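Hydrogenase/urease maturation factor HypB (PDB 4LPS) is a GTPase that supports nickel insertion into [NiFe] hydrogenase and is also required for urease maturation. Local coordinates at residues 31-36 against 112-117; 50-55 against 170-175; 211-214 against 219-222. All blocks are in the same frame, centred on the assembly; numbering follows the deposited sequence.

Overall arrangement
From the N terminus, helix 29-43 runs ahead of the first strand of the parallel sheet, 47-52. Interaction 1 pins that leading helix to helix 110-122 and closes a loop of 75 residues. Interaction 2 opens inside this loop, at residues 50-55, and closes far beyond it at 170-175, so the two contacts cross along the chain; it ties the central strand to the short helix 170-174. Interaction 3 follows in series, a short connection of five residues, 213-217, between edge strand 210-212 and helix 218-234, beside the guanine of GDP. Interactions 1 and 3 lie on opposite sides of the chain's centre, with about 30 Å between their centres.

Interaction 1 of 3, residues 31-36 against 112-117; sequences DIKAAE and MIEGAF
Glu114 reaches for Lys33 with its CG anti to the backbone N (chi1 178°) and a chain that stays extended beyond it, while Lys33 leaves its own helix in the same first rotamer but bends at chi2 (56°), turning its ammonium toward the carboxylate. The pair is a salt bridge between two helices of this SIMIBI-class GTPase: 31-36 belongs to helix 29-43, which precedes the first strand of the sheet, and 112-117 to helix 110-122. The backbones stay well apart at this point, with 9.2 Å from Lys33 CA to Glu114 CA, so the long side chains have to span the gap, and they meet at about a right angle. Lys33 CE follows its nitrogen in, coming to 3.1 Å from Glu114 OE2.

This is a surface contact of small area, carried by one residue from each helix. Further contacts lie around it: Lys33 and Ala34 touch Ala110, Ile113 rests on Tyr41, and Glu114 touches Met37 and Arg40. The ammonium has a second partner, since Lys33 NZ also hydrogen-bonds a glycerol, probably from the crystallisation liquor, which Glu36 OE2 binds as well. Glu36 OE2 stands 6.9 Å from Glu114 OE2; with the lysine nearby, the like charges of the two acids are probably partly offset.

The ammonium takes one carboxylate oxygen rather than both: Lys33 NZ lies 2.8 Å from Glu114 OE2 but 4.1 Å from Glu114 OE1, and it approaches OE2 from above the carboxylate plane, 54° out of it.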
ATOM      1  N   ASP A  31      18.407   0.835  -3.429  1.00 17.31           N
ATOM      2  CA  ASP A  31      18.081   2.096  -4.096  1.00 15.37           C
ATOM      3  C   ASP A  31      18.331   2.025  -5.605  1.00 13.53           C
ATOM      4  O   ASP A  31      17.532   2.524  -6.396  1.00 12.22           O
ATOM      5  CB  ASP A  31      18.888   3.244  -3.488  1.00 20.97           C
ATOM      6  CG  ASP A  31      18.125   3.999  -2.413  1.00 30.66           C
ATOM      7  OD1 ASP A  31      17.002   3.584  -2.058  1.00 29.98           O
ATOM      8  OD2 ASP A  31      18.661   5.016  -1.922  1.00 38.13           O
ATOM      9  N   ILE A  32      19.450   1.424  -5.996  1.00 14.19           N
ATOM     10  CA  ILE A  32      19.747   1.210  -7.409  1.00 13.50           C
ATOM     11  C   ILE A  32      18.672   0.335  -8.044  1.00 12.20           C
ATOM     12  O   ILE A  32      18.097   0.688  -9.077  1.00 11.42           O
ATOM     13  CB  ILE A  32      21.129   0.547  -7.618  1.00 15.52           C
ATOM     14  CG1 ILE A  32      22.260   1.492  -7.201  1.00 17.33           C
ATOM     15  CG2 ILE A  32      21.312   0.134  -9.071  1.00 15.71           C
ATOM     16  CD1 ILE A  32      22.313   2.770  -8.008  1.00 22.54           C
ATOM     17  N   LYS A  33      18.412  -0.811  -7.420  1.00 12.84           N
ATOM     18  CA  LYS A  33      17.427  -1.765  -7.922  1.00 12.40           C
ATOM     19  C   LYS A  33      16.013  -1.180  -7.969  1.00 13.50           C
ATOM     20  O   LYS A  33      15.236  -1.492  -8.870  1.00 12.65           O
ATOM     21  CB  LYS A  33      17.443  -3.040  -7.074  1.00 14.34           C
ATOM     22  CG  LYS A  33      16.645  -4.174  -7.690  1.00 25.50           C
ATOM     23  CD  LYS A  33      17.144  -4.462  -9.103  1.00 31.70           C
ATOM     24  CE  LYS A  33      16.497  -5.708  -9.680  1.00 35.43           C
ATOM     25  NZ  LYS A  33      16.790  -5.866 -11.133  1.00 38.76           N
ATOM     26  N   ALA A  34      15.683  -0.341  -6.993  1.00 10.93           N
ATOM     27  CA  ALA A  34      14.397   0.345  -6.979  1.00 10.38           C
ATOM     28  C   ALA A  34      14.262   1.303  -8.156  1.00 10.23           C
ATOM     29  O   ALA A  34      13.194   1.409  -8.761  1.00  9.17           O
ATOM     30  CB  ALA A  34      14.212   1.089  -5.672  1.00 11.71           C
ATOM     31  N   ALA A  35      15.345   2.010  -8.466  1.00 12.77           N
ATOM     32  CA  ALA A  35      15.364   2.928  -9.597  1.00 13.78           C
ATOM     33  C   ALA A  35      15.216   2.177 -10.918  1.00 13.71           C
ATOM     34  O   ALA A  35      14.577   2.663 -11.853  1.00 11.92           O
ATOM     35  CB  ALA A  35      16.648   3.747  -9.589  1.00 14.66           C
ATOM     36  N   GLU A  36      15.823   0.996 -10.992  1.00 11.96           N
ATOM     37  CA  GLU A  36      15.739   0.162 -12.187  1.00 11.52           C
ATOM     38  C   GLU A  36      14.344  -0.428 -12.361  1.00 12.25           C
ATOM     39  O   GLU A  36      13.862  -0.575 -13.483  1.00 15.75           O
ATOM     40  CB  GLU A  36      16.782  -0.951 -12.131  1.00 11.62           C
ATOM     41  CG  GLU A  36      18.205  -0.452 -12.310  1.00 12.91           C
ATOM     42  CD  GLU A  36      19.217  -1.565 -12.204  1.00 20.51           C
ATOM     43  OE1 GLU A  36      20.166  -1.587 -13.012  1.00 21.37           O
ATOM     44  OE2 GLU A  36      19.058  -2.420 -11.309  1.00 23.44           O
ATOM     45  N   MET A 112      13.043  -8.388  -5.007  1.00 16.52           N
ATOM     46  CA  MET A 112      11.958  -9.356  -4.844  1.00 18.26           C
ATOM     47  C   MET A 112      10.795  -9.073  -5.790  1.00 17.05           C
ATOM     48  O   MET A 112      10.099  -9.994  -6.223  1.00 20.72           O
ATOM     49  CB  MET A 112      11.439  -9.350  -3.402  1.00 19.92           C
ATOM     50  CG  MET A 112      12.447  -9.760  -2.334  1.00 22.37           C
ATOM     51  SD  MET A 112      11.722  -9.610  -0.685  1.00 20.41           S
ATOM     52  CE  MET A 112      13.186  -9.624   0.356  1.00 17.53           C
ATOM     53  N   ILE A 113      10.591  -7.798  -6.111  1.00 12.57           N
ATOM     54  CA  ILE A 113       9.492  -7.395  -6.986  1.00 16.64           C
ATOM     55  C   ILE A 113       9.696  -7.904  -8.412  1.00 17.23           C
ATOM     56  O   ILE A 113       8.728  -8.208  -9.113  1.00 19.18           O
ATOM     57  CB  ILE A 113       9.325  -5.859  -7.009  1.00 15.90           C
ATOM     58  CG1 ILE A 113       9.347  -5.292  -5.585  1.00 11.52           C
ATOM     59  CG2 ILE A 113       8.037  -5.466  -7.721  1.00 16.05           C
ATOM     60  CD1 ILE A 113       8.189  -5.771  -4.714  1.00 11.25           C
ATOM     61  N   GLU A 114      10.957  -8.001  -8.831  1.00 15.76           N
ATOM     62  CA  GLU A 114      11.296  -8.292 -10.222  1.00 18.49           C
ATOM     63  C   GLU A 114      10.678  -9.600 -10.697  1.00 18.49           C
ATOM     64  O   GLU A 114      10.097  -9.665 -11.783  1.00 19.29           O
ATOM     65  CB  GLU A 114      12.814  -8.352 -10.404  1.00 25.41           C
ATOM     66  CG  GLU A 114      13.243  -8.696 -11.822  1.00 35.12           C
ATOM     67  CD  GLU A 114      14.747  -8.729 -11.996  1.00 42.95           C
ATOM     68  OE1 GLU A 114      15.213  -9.160 -13.075  1.00 45.98           O
ATOM     69  OE2 GLU A 114      15.464  -8.321 -11.058  1.00 43.04           O
ATOM     70  N   GLY A 115      10.819 -10.641  -9.879  1.00 19.40           N
ATOM     71  CA  GLY A 115      10.289 -11.953 -10.200  1.00 19.65           C
ATOM     72  C   GLY A 115       8.785 -11.940 -10.382  1.00 19.18           C
ATOM     73  O   GLY A 115       8.266 -12.475 -11.359  1.00 17.37           O
ATOM     74  N   ALA A 116       8.087 -11.326  -9.431  1.00 18.60           N
ATOM     75  CA  ALA A 116       6.635 -11.217  -9.488  1.00 19.59           C
ATOM     76  C   ALA A 116       6.200 -10.367 -10.680  1.00 21.32           C
ATOM     77  O   ALA A 116       5.213 -10.676 -11.348  1.00 18.92           O
ATOM     78  CB  ALA A 116       6.097 -10.630  -8.190  1.00 14.05           C
ATOM     79  N   PHE A 117       6.949  -9.298 -10.932  1.00 15.30           N
ATOM     80  CA  PHE A 117       6.706  -8.405 -12.062  1.00 15.87           C
ATOM     81  C   PHE A 117       6.779  -9.158 -13.390  1.00 19.27           C
ATOM     82  O   PHE A 117       5.913  -8.999 -14.251  1.00 17.97           O
ATOM     83  CB  PHE A 117       7.723  -7.260 -12.040  1.00 18.06           C
ATOM     84  CG  PHE A 117       7.442  -6.155 -13.026  1.00 16.88           C
ATOM     85  CD1 PHE A 117       8.024  -6.162 -14.285  1.00 19.04           C
ATOM     86  CD2 PHE A 117       6.627  -5.089 -12.675  1.00 17.31           C
ATOM     87  CE1 PHE A 117       7.778  -5.139 -15.185  1.00 18.25           C
ATOM     88  CE2 PHE A 117       6.377  -4.063 -13.569  1.00 18.73           C
ATOM     89  CZ  PHE A 117       6.956  -4.087 -14.827  1.00 18.84           C
TER

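Interaction 2 of 3, residues 50-55 against 170-175; sequences NFMSSP and PTMFMC
Three sulfur-bearing side chains make this contact: Met52, from the central strand, meets Met172 and Cys175 of the short helix 170-174 and the turn after it. The tight part is a cluster of thioethers and a thiol, wholly buried. Met52 SD lies 3.7 Å from Met172 SD, and the two methionine chains pass each other at a slant. Met172 curls back on itself, bent at both chi2 and chi3, which brings its CE to 3.9 Å from Met52 SD and lays Met172 SD alongside Met52 CB at 3.8 Å. Met52 bends only at chi3 (-63°), and that last turn carries its methyl across to the thiol: Met52 CE is 3.6 Å from Cys175 SG. The same methyl also sits 3.8 Å from Met172 SD, so it touches two sulfurs of the other segment. These are apolar contacts. The side chain of Met172 lies about 7 Å from that of Cys142, a nickel ligand, so the cluster is near the metal site without belonging to it.

The exposed face of the helix turns away from the strand; there Thr171 touches Ser144 in a loop. Ser53 directs its CB away from the helix; its OG donates to Ser54 O at 2.7 Å and is also bonded to Lys59, a residue of the GDP pocket.

The strand half is embedded in the parallel sheet of the P-loop nucleotide-binding fold, where Phe51 pairs with Ile134 and Asn136, and Met52 with Ile154. On the helix half, Phe173 packs on Met201 and Leu204 of helix 194-204, and Cys175 touches His240 near the C terminus.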
ATOM      1  N   ASN A  50       2.591   1.276  -2.949  1.00  9.03           N
ATOM      2  CA  ASN A  50       3.166   0.418  -1.921  1.00 11.54           C
ATOM      3  C   ASN A  50       2.435   0.606  -0.595  1.00 12.80           C
ATOM      4  O   ASN A  50       2.572   1.645   0.056  1.00  9.87           O
ATOM      5  CB  ASN A  50       4.663   0.714  -1.766  1.00  9.19           C
ATOM      6  CG  ASN A  50       5.288  -0.011  -0.594  1.00  9.25           C
ATOM      7  OD1 ASN A  50       4.922  -1.144  -0.281  1.00 11.90           O
ATOM      8  ND2 ASN A  50       6.243   0.642   0.060  1.00  9.73           N
ATOM      9  N   PHE A  51       1.647  -0.392  -0.207  1.00 10.40           N
ATOM     10  CA  PHE A  51       0.861  -0.310   1.022  1.00 11.52           C
ATOM     11  C   PHE A  51       1.573  -0.965   2.200  1.00 11.19           C
ATOM     12  O   PHE A  51       1.938  -2.139   2.146  1.00  9.88           O
ATOM     13  CB  PHE A  51      -0.515  -0.943   0.820  1.00 11.78           C
ATOM     14  CG  PHE A  51      -1.456  -0.093   0.019  1.00 12.06           C
ATOM     15  CD1 PHE A  51      -2.177   0.929   0.625  1.00 11.28           C
ATOM     16  CD2 PHE A  51      -1.620  -0.310  -1.341  1.00 13.26           C
ATOM     17  CE1 PHE A  51      -3.046   1.720  -0.116  1.00 13.90           C
ATOM     18  CE2 PHE A  51      -2.488   0.474  -2.087  1.00 14.93           C
ATOM     19  CZ  PHE A  51      -3.202   1.489  -1.474  1.00 17.16           C
ATOM     20  N   MET A  52       1.760  -0.192   3.266  1.00  8.55           N
ATOM     21  CA  MET A  52       2.438  -0.672   4.458  1.00  8.82           C
ATOM     22  C   MET A  52       1.565  -0.485   5.690  1.00 13.07           C
ATOM     23  O   MET A  52       0.811   0.485   5.781  1.00  8.95           O
ATOM     24  CB  MET A  52       3.768   0.060   4.620  1.00  9.36           C
ATOM     25  CG  MET A  52       4.799  -0.326   3.571  1.00  9.47           C
ATOM     26  SD  MET A  52       6.237   0.753   3.597  1.00 14.25           S
ATOM     27  CE  MET A  52       5.473   2.319   3.172  1.00 11.48           C
ATOM     28  N   SER A  53       1.647  -1.434   6.617  1.00 10.63           N
ATOM     29  CA  SER A  53       0.898  -1.360   7.867  1.00 12.48           C
ATOM     30  C   SER A  53       1.364  -2.452   8.815  1.00  9.91           C
ATOM     31  O   SER A  53       2.192  -3.284   8.451  1.00 11.62           O
ATOM     32  CB  SER A  53      -0.605  -1.503   7.616  1.00 12.83           C
ATOM     33  OG  SER A  53      -0.953  -2.865   7.440  1.00 13.04           O
ATOM     34  N   SER A  54       0.811  -2.456  10.023  1.00 10.32           N
ATOM     35  CA  SER A  54       0.961  -3.587  10.925  1.00 12.85           C
ATOM     36  C   SER A  54       0.233  -4.787  10.335  1.00 11.75           C
ATOM     37  O   SER A  54      -0.625  -4.624   9.466  1.00  9.94           O
ATOM     38  CB  SER A  54       0.398  -3.266  12.312  1.00 11.51           C
ATOM     39  OG  SER A  54       0.968  -2.090  12.849  1.00 24.12           O
ATOM     40  N   PRO A  55       0.590  -6.003  10.778  1.00 11.17           N
ATOM     41  CA  PRO A  55      -0.256  -7.141  10.407  1.00 11.12           C
ATOM     42  C   PRO A  55      -1.712  -6.912  10.820  1.00 13.94           C
ATOM     43  O   PRO A  55      -1.965  -6.496  11.955  1.00 11.83           O
ATOM     44  CB  PRO A  55       0.360  -8.310  11.185  1.00 12.17           C
ATOM     45  CG  PRO A  55       1.779  -7.891  11.436  1.00 13.65           C
ATOM     46  CD  PRO A  55       1.730  -6.405  11.621  1.00 12.16           C
ATOM     47  N   PRO A 170       7.606   6.839  13.854  1.00 15.16           N
ATOM     48  CA  PRO A 170       7.702   8.057  13.045  1.00 15.63           C
ATOM     49  C   PRO A 170       8.323   7.845  11.665  1.00 20.05           C
ATOM     50  O   PRO A 170       7.906   8.523  10.725  1.00 20.93           O
ATOM     51  CB  PRO A 170       8.583   8.977  13.903  1.00 17.06           C
ATOM     52  CG  PRO A 170       9.384   8.056  14.746  1.00 17.18           C
ATOM     53  CD  PRO A 170       8.466   6.913  15.049  1.00 16.24           C
ATOM     54  N   THR A 171       9.285   6.933  11.539  1.00 18.37           N
ATOM     55  CA  THR A 171       9.967   6.734  10.261  1.00 21.83           C
ATOM     56  C   THR A 171       9.024   6.135   9.221  1.00 16.54           C
ATOM     57  O   THR A 171       9.084   6.487   8.042  1.00 18.75           O
ATOM     58  CB  THR A 171      11.215   5.827  10.416  1.00 27.68           C
ATOM     59  OG1 THR A 171      12.161   6.455  11.292  1.00 31.49           O
ATOM     60  CG2 THR A 171      11.882   5.578   9.073  1.00 23.05           C
ATOM     61  N   MET A 172       8.137   5.245   9.653  1.00 15.59           N
ATOM     62  CA  MET A 172       7.139   4.703   8.737  1.00 18.01           C
ATOM     63  C   MET A 172       6.177   5.784   8.249  1.00 20.27           C
ATOM     64  O   MET A 172       5.903   5.888   7.054  1.00 18.89           O
ATOM     65  CB  MET A 172       6.360   3.562   9.393  1.00 11.33           C
ATOM     66  CG  MET A 172       5.229   3.024   8.529  1.00 10.66           C
ATOM     67  SD  MET A 172       5.746   2.286   6.962  1.00 10.71           S
ATOM     68  CE  MET A 172       6.459   0.744   7.527  1.00  9.89           C
ATOM     69  N   PHE A 173       5.656   6.579   9.173  1.00 12.68           N
ATOM     70  CA  PHE A 173       4.659   7.582   8.821  1.00 15.54           C
ATOM     71  C   PHE A 173       5.254   8.781   8.072  1.00 16.95           C
ATOM     72  O   PHE A 173       4.537   9.479   7.356  1.00 16.49           O
ATOM     73  CB  PHE A 173       3.913   8.042  10.075  1.00 14.89           C
ATOM     74  CG  PHE A 173       2.927   7.030  10.587  1.00 12.79           C
ATOM     75  CD1 PHE A 173       1.662   6.937  10.025  1.00 12.41           C
ATOM     76  CD2 PHE A 173       3.269   6.151  11.606  1.00 12.63           C
ATOM     77  CE1 PHE A 173       0.746   6.001  10.482  1.00 11.98           C
ATOM     78  CE2 PHE A 173       2.359   5.213  12.068  1.00 12.23           C
ATOM     79  CZ  PHE A 173       1.098   5.136  11.506  1.00 11.73           C
ATOM     80  N   MET A 174       6.552   9.025   8.240  1.00 16.84           N
ATOM     81  CA  MET A 174       7.229  10.074   7.476  1.00 19.33           C
ATOM     82  C   MET A 174       7.461   9.691   6.007  1.00 15.68           C
ATOM     83  O   MET A 174       7.759  10.555   5.184  1.00 23.03           O
ATOM     84  CB  MET A 174       8.558  10.461   8.135  1.00 20.88           C
ATOM     85  CG  MET A 174       8.408  11.491   9.252  1.00 26.24           C
ATOM     86  SD  MET A 174       9.969  11.971  10.023  1.00 59.46           S
ATOM     87  CE  MET A 174      10.482  10.432  10.783  1.00 54.24           C
ATOM     88  N   CYS A 175       7.342   8.409   5.671  1.00 13.49           N
ATOM     89  CA  CYS A 175       7.502   8.008   4.275  1.00 17.23           C
ATOM     90  C   CYS A 175       6.161   7.935   3.546  1.00 15.70           C
ATOM     91  O   CYS A 175       6.113   7.661   2.345  1.00 20.07           O
ATOM     92  CB  CYS A 175       8.228   6.663   4.178  1.00 23.16           C
ATOM     93  SG  CYS A 175       7.205   5.200   4.365  1.00 38.62           S
TER

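Interaction 3 of 3, residues 211-214 against 219-222; sequences FLMS and KSLE. With GDP (guanosine-5'-diphosphate), chain D.
Ser220 turns its CB toward the end of strand 210-212, where CB lies 3.5 Å from Leu212 O and 4.0 Å from Met213 CA. One bond further out, chi1 of 76° places OG between the backbone N and the carbonyl carbon, and there the hydroxyl accepts a nearly straight hydrogen bond from Ser214 N (3.3 Å, 167° at the hydrogen). The same OG is bonded to Asp217 O, just ahead of the segment. A water adds a second link, donating to both Leu212 O and Ser220 O, the latter at 2.8 Å.

This is the strand-to-helix turn at the edge of the P-loop GTPase sheet, and it brings Ser214 to the guanine: Ser214 CA is 3.4 Å from O6 of GDP. Ser214 OG, in turn, is hydrogen-bonded to Asp185 and to the backbone N of Lys216; Asp185 itself bonds the nucleotide. Next along the helix, Leu221 covers the same turn with its branch ends, CD2 3.3 Å from Ser214 O and CD1 4.2 Å from Met213 SD. Met213 also packs on Met62 of helix 59-66, and Leu221 on Asn65 of that helix and on Phe69.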
ATOM      1  N   PHE A 211      -7.028   9.688   5.447  1.00 15.85           N
ATOM      2  CA  PHE A 211      -8.325   9.156   5.047  1.00 16.97           C
ATOM      3  C   PHE A 211      -8.940   8.281   6.130  1.00 15.60           C
ATOM      4  O   PHE A 211      -8.279   7.392   6.666  1.00 14.65           O
ATOM      5  CB  PHE A 211      -8.194   8.343   3.756  1.00 18.55           C
ATOM      6  CG  PHE A 211      -7.811   9.159   2.556  1.00 23.41           C
ATOM      7  CD1 PHE A 211      -6.477   9.331   2.215  1.00 22.02           C
ATOM      8  CD2 PHE A 211      -8.784   9.756   1.769  1.00 25.27           C
ATOM      9  CE1 PHE A 211      -6.121  10.082   1.113  1.00 21.75           C
ATOM     10  CE2 PHE A 211      -8.434  10.507   0.661  1.00 27.47           C
ATOM     11  CZ  PHE A 211      -7.099  10.670   0.334  1.00 24.67           C
ATOM     12  N   LEU A 212     -10.206   8.535   6.441  1.00 16.54           N
ATOM     13  CA  LEU A 212     -10.990   7.624   7.263  1.00 16.38           C
ATOM     14  C   LEU A 212     -11.606   6.570   6.356  1.00 16.58           C
ATOM     15  O   LEU A 212     -12.317   6.899   5.407  1.00 20.90           O
ATOM     16  CB  LEU A 212     -12.077   8.373   8.036  1.00 17.78           C
ATOM     17  CG  LEU A 212     -11.652   9.108   9.307  1.00 18.23           C
ATOM     18  CD1 LEU A 212     -12.728  10.096   9.734  1.00 23.72           C
ATOM     19  CD2 LEU A 212     -11.365   8.114  10.425  1.00 17.40           C
ATOM     20  N   MET A 213     -11.324   5.305   6.637  1.00 15.07           N
ATOM     21  CA  MET A 213     -11.791   4.228   5.777  1.00 14.91           C
ATOM     22  C   MET A 213     -12.401   3.097   6.585  1.00 14.79           C
ATOM     23  O   MET A 213     -11.881   2.714   7.630  1.00 15.47           O
ATOM     24  CB  MET A 213     -10.642   3.695   4.916  1.00 16.16           C
ATOM     25  CG  MET A 213     -10.943   2.359   4.242  1.00 22.38           C
ATOM     26  SD  MET A 213      -9.706   1.839   3.041  1.00 38.16           S
ATOM     27  CE  MET A 213      -9.539   3.335   2.071  1.00 17.33           C
ATOM     28  N   SER A 214     -13.513   2.570   6.088  1.00 17.72           N
ATOM     29  CA  SER A 214     -14.110   1.368   6.651  1.00 17.21           C
ATOM     30  C   SER A 214     -14.587   0.457   5.527  1.00 19.12           C
ATOM     31  O   SER A 214     -15.101   0.929   4.512  1.00 18.72           O
ATOM     32  CB  SER A 214     -15.266   1.728   7.588  1.00 19.26           C
ATOM     33  OG  SER A 214     -15.924   0.568   8.058  1.00 19.66           O
ATOM     34  N   LYS A 219     -18.531   4.423   0.427  1.00 28.22           N
ATOM     35  CA  LYS A 219     -18.252   5.799   0.041  1.00 29.72           C
ATOM     36  C   LYS A 219     -16.805   6.185   0.348  1.00 27.84           C
ATOM     37  O   LYS A 219     -16.179   6.922  -0.415  1.00 26.34           O
ATOM     38  CB  LYS A 219     -19.220   6.746   0.757  1.00 34.09           C
ATOM     39  CG  LYS A 219     -19.054   8.218   0.412  1.00 42.55           C
ATOM     40  CD  LYS A 219     -19.009   8.446  -1.092  1.00 47.44           C
ATOM     41  CE  LYS A 219     -18.966   9.930  -1.424  1.00 50.73           C
ATOM     42  NZ  LYS A 219     -18.131  10.694  -0.455  1.00 51.58           N
ATOM     43  N   SER A 220     -16.276   5.683   1.462  1.00 28.35           N
ATOM     44  CA  SER A 220     -14.880   5.920   1.824  1.00 25.72           C
ATOM     45  C   SER A 220     -13.940   5.223   0.846  1.00 23.39           C
ATOM     46  O   SER A 220     -12.880   5.748   0.506  1.00 26.06           O
ATOM     47  CB  SER A 220     -14.601   5.451   3.255  1.00 23.45           C
ATOM     48  OG  SER A 220     -14.494   4.040   3.331  1.00 20.80           O
ATOM     49  N   LEU A 221     -14.338   4.036   0.401  1.00 23.24           N
ATOM     50  CA  LEU A 221     -13.558   3.282  -0.572  1.00 23.32           C
ATOM     51  C   LEU A 221     -13.551   4.033  -1.891  1.00 26.01           C
ATOM     52  O   LEU A 221     -12.520   4.147  -2.555  1.00 27.98           O
ATOM     53  CB  LEU A 221     -14.140   1.881  -0.773  1.00 27.15           C
ATOM     54  CG  LEU A 221     -13.561   0.700   0.010  1.00 30.77           C
ATOM     55  CD1 LEU A 221     -12.065   0.559  -0.239  1.00 26.47           C
ATOM     56  CD2 LEU A 221     -13.857   0.828   1.496  1.00 30.81           C
ATOM     57  N   GLU A 222     -14.726   4.526  -2.267  1.00 27.06           N
ATOM     58  CA  GLU A 222     -14.908   5.266  -3.506  1.00 26.24           C
ATOM     59  C   GLU A 222     -14.090   6.555  -3.518  1.00 25.02           C
ATOM     60  O   GLU A 222     -13.512   6.920  -4.542  1.00 25.85           O
ATOM     61  CB  GLU A 222     -16.393   5.573  -3.710  1.00 32.45           C
ATOM     62  CG  GLU A 222     -16.722   6.331  -4.983  1.00 38.02           C
ATOM     63  CD  GLU A 222     -18.211   6.357  -5.266  1.00 47.22           C
ATOM     64  OE1 GLU A 222     -18.611   5.993  -6.393  1.00 52.27           O
ATOM     65  OE2 GLU A 222     -18.981   6.748  -4.363  1.00 48.11           O
TER
HETATM   66  PB  GDP D 302      -4.273  -7.304   6.520  1.00 14.28           P
HETATM   67  O1B GDP D 302      -3.654  -8.434   7.304  1.00 14.98           O
HETATM   68  O2B GDP D 302      -4.252  -7.611   5.044  1.00  8.10           O
HETATM   69  O3B GDP D 302      -3.501  -6.027   6.741  1.00 15.20           O
HETATM   70  O3A GDP D 302      -5.780  -7.071   7.021  1.00 18.89           O
HETATM   71  PA  GDP D 302      -6.988  -8.087   6.697  1.00 17.29           P
HETATM   72  O1A GDP D 302      -7.639  -7.715   5.390  1.00 13.76           O
HETATM   73  O2A GDP D 302      -6.536  -9.524   6.694  1.00 17.91           O
HETATM   74  O5' GDP D 302      -8.006  -7.779   7.892  1.00 13.35           O
HETATM   75  C5' GDP D 302      -7.812  -8.359   9.180  1.00 13.08           C
HETATM   76  C4' GDP D 302      -9.147  -8.377   9.908  1.00 13.40           C
HETATM   77  O4' GDP D 302      -9.684  -7.054   9.959  1.00 17.36           O
HETATM   78  C3' GDP D 302     -10.159  -9.225   9.160  1.00 15.26           C
HETATM   79  O3' GDP D 302     -10.917  -9.956  10.127  1.00 13.26           O
HETATM   80  C2' GDP D 302     -11.074  -8.237   8.474  1.00 14.01           C
HETATM   81  O2' GDP D 302     -12.402  -8.752   8.395  1.00 12.65           O
HETATM   82  C1' GDP D 302     -11.008  -7.050   9.415  1.00 16.50           C
HETATM   83  N9  GDP D 302     -11.247  -5.757   8.737  1.00 14.86           N
HETATM   84  C8  GDP D 302     -10.671  -5.284   7.615  1.00 10.86           C
HETATM   85  N7  GDP D 302     -11.136  -4.043   7.328  1.00 13.36           N
HETATM   86  C5  GDP D 302     -12.019  -3.702   8.290  1.00 13.38           C
HETATM   87  C6  GDP D 302     -12.877  -2.536   8.608  1.00 13.35           C
HETATM   88  O6  GDP D 302     -12.889  -1.528   7.873  1.00 15.97           O
HETATM   89  N1  GDP D 302     -13.641  -2.592   9.707  1.00 14.40           N
HETATM   90  C2  GDP D 302     -13.648  -3.668  10.517  1.00 14.35           C
HETATM   91  N2  GDP D 302     -14.443  -3.665  11.613  1.00 10.72           N
HETATM   92  N3  GDP D 302     -12.889  -4.767  10.289  1.00 14.74           N
HETATM   93  C4  GDP D 302     -12.076  -4.835   9.214  1.00 16.11           C
HETATM   94  O   HOH W   1     -11.496   7.242   2.471  1.00 33.52           O